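Local coordinates for gingipain R2 Pro-Domain (Porphyromonas gingivalis, PDB 4IEF), which is the propeptide of an arginine-specific cysteine protease and probably keeps the protease latent and assists its folding until it is cleaved off, at residues Val40-Lys44 / Gly45-Val49. Sequence-based numbering, arbitrary orientation.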
loop_
_atom_site.group_PDB
_atom_site.type_symbol
_atom_site.label_atom_id
_atom_site.label_comp_id
_atom_site.label_asym_id
_atom_site.label_seq_id
_atom_site.Cartn_x
_atom_site.Cartn_y
_atom_site.Cartn_z
ATOM N N VAL A 40 12.549 -28.303 13.069
ATOM C CA VAL A 40 13.767 -27.561 12.729
ATOM C C VAL A 40 14.943 -28.068 13.588
ATOM O O VAL A 40 14.746 -28.540 14.710
ATOM C CB VAL A 40 13.614 -26.012 12.829
ATOM C CG1 VAL A 40 12.639 -25.464 11.792
ATOM C CG2 VAL A 40 13.220 -25.565 14.229
ATOM N N GLN A 41 16.157 -27.909 13.055
ATOM C CA GLN A 41 17.413 -28.293 13.681
ATOM C C GLN A 41 17.853 -27.265 14.711
ATOM O O GLN A 41 18.027 -26.092 14.373
ATOM C CB GLN A 41 18.511 -28.461 12.610
ATOM C CG GLN A 41 19.766 -29.167 13.122
ATOM C CD GLN A 41 20.668 -29.626 12.008
ATOM O OE1 GLN A 41 21.065 -28.855 11.124
ATOM N NE2 GLN A 41 21.043 -30.893 12.046
ATOM N N THR A 42 18.043 -27.702 15.966
ATOM C CA THR A 42 18.538 -26.789 16.999
ATOM C C THR A 42 19.614 -27.491 17.840
ATOM O O THR A 42 19.775 -28.707 17.743
ATOM C CB THR A 42 17.404 -26.213 17.887
ATOM O OG1 THR A 42 17.002 -27.160 18.872
ATOM C CG2 THR A 42 16.200 -25.712 17.102
ATOM N N SER A 43 20.318 -26.718 18.687
ATOM C CA SER A 43 21.345 -27.202 19.615
ATOM C C SER A 43 20.762 -28.170 20.652
ATOM O O SER A 43 21.490 -29.028 21.150
ATOM C CB SER A 43 22.010 -26.029 20.327
ATOM O OG SER A 43 21.059 -25.229 21.014
ATOM N N LYS A 44 19.456 -28.035 20.972
ATOM C CA LYS A 44 18.745 -28.894 21.929
ATOM C C LYS A 44 18.007 -30.050 21.212
ATOM O O LYS A 44 17.200 -30.742 21.830
ATOM C CB LYS A 44 17.757 -28.060 22.770
ATOM C CG LYS A 44 18.420 -27.108 23.756
ATOM C CD LYS A 44 17.383 -26.309 24.538
ATOM C CE LYS A 44 18.002 -25.236 25.405
ATOM N NZ LYS A 44 18.723 -25.793 26.584
ATOM N N GLY A 45 18.313 -30.255 19.931
ATOM C CA GLY A 45 17.700 -31.286 19.101
ATOM C C GLY A 45 16.627 -30.731 18.187
ATOM O O GLY A 45 16.620 -29.532 17.894
ATOM N N VAL A 46 15.708 -31.592 17.731
ATOM C CA VAL A 46 14.613 -31.183 16.843
ATOM C C VAL A 46 13.564 -30.425 17.640
ATOM O O VAL A 46 13.000 -30.960 18.599
ATOM C CB VAL A 46 13.979 -32.367 16.066
ATOM C CG1 VAL A 46 12.799 -31.907 15.205
ATOM C CG2 VAL A 46 15.019 -33.045 15.209
ATOM N N ALA A 47 13.318 -29.180 17.232
ATOM C CA ALA A 47 12.333 -28.295 17.830
ATOM C C ALA A 47 11.208 -28.032 16.830
ATOM O O ALA A 47 11.394 -28.245 15.630
ATOM C CB ALA A 47 12.990 -26.999 18.263
ATOM N N GLN A 48 10.043 -27.590 17.318
ATOM C CA GLN A 48 8.874 -27.363 16.471
ATOM C C GLN A 48 8.562 -25.889 16.273
ATOM O O GLN A 48 8.516 -25.125 17.240
ATOM C CB GLN A 48 7.634 -28.075 17.056
ATOM C CG GLN A 48 7.767 -29.597 17.206
ATOM C CD GLN A 48 8.066 -30.326 15.914
ATOM O OE1 GLN A 48 7.486 -30.048 14.861
ATOM N NE2 GLN A 48 8.984 -31.282 15.967
ATOM N N VAL A 49 8.342 -25.497 15.007
ATOM C CA VAL A 49 7.933 -24.145 14.637
ATOM C C VAL A 49 6.408 -24.213 14.421
ATOM O O VAL A 49 5.958 -24.818 13.445
ATOM C CB VAL A 49 8.690 -23.541 13.414
ATOM C CG1 VAL A 49 8.090 -22.196 12.999
ATOM C CG2 VAL A 49 10.174 -23.391 13.697
#
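The methyl CG2 of T42 packs against CB of A47 at 3.6 Å on the close-packed face of the sheet, which V40 shares. There the side chains of V40 and V49 cross at about a right angle, with V40 CG1 3.7 Å from V49 CG2. The loops carrying A99, Y116 and Y118 cover this side, and V49 also packs on an apolar side chain of the other protein chain. Chi1 of T42 (79°) sets OG1 between the backbone N and the carbonyl carbon, from where the hydroxyl donates to G45 O at 2.6 Å, tilted 23° from the carbonyl plane. T42 OG1 also hydrogen-bonds Y118 OH and takes a weak bond from K44 N. The two strands form a beta hairpin closed by a type I turn from T42 to G45, through S43 and K44. G45 N bonds T42 O at 3.1 Å from well above the carbonyl plane; the return bond from T42 N to G45 O is weak. V40 N to A47 O, 2.8 Å, and A47 N to V40 O, 3.0 Å, are both straighter. G45 takes a positive phi, 101°, as the chain leaves the turn. The opposite face is looser: Q41 and V46 pair there without hydrogen bonds to each other, their side chains exposed, and V46 CG1 comes no nearer than 3.9 Å to V40 O. At the turn, K44 extends away from the strands to make a cation-pi contact with Y118.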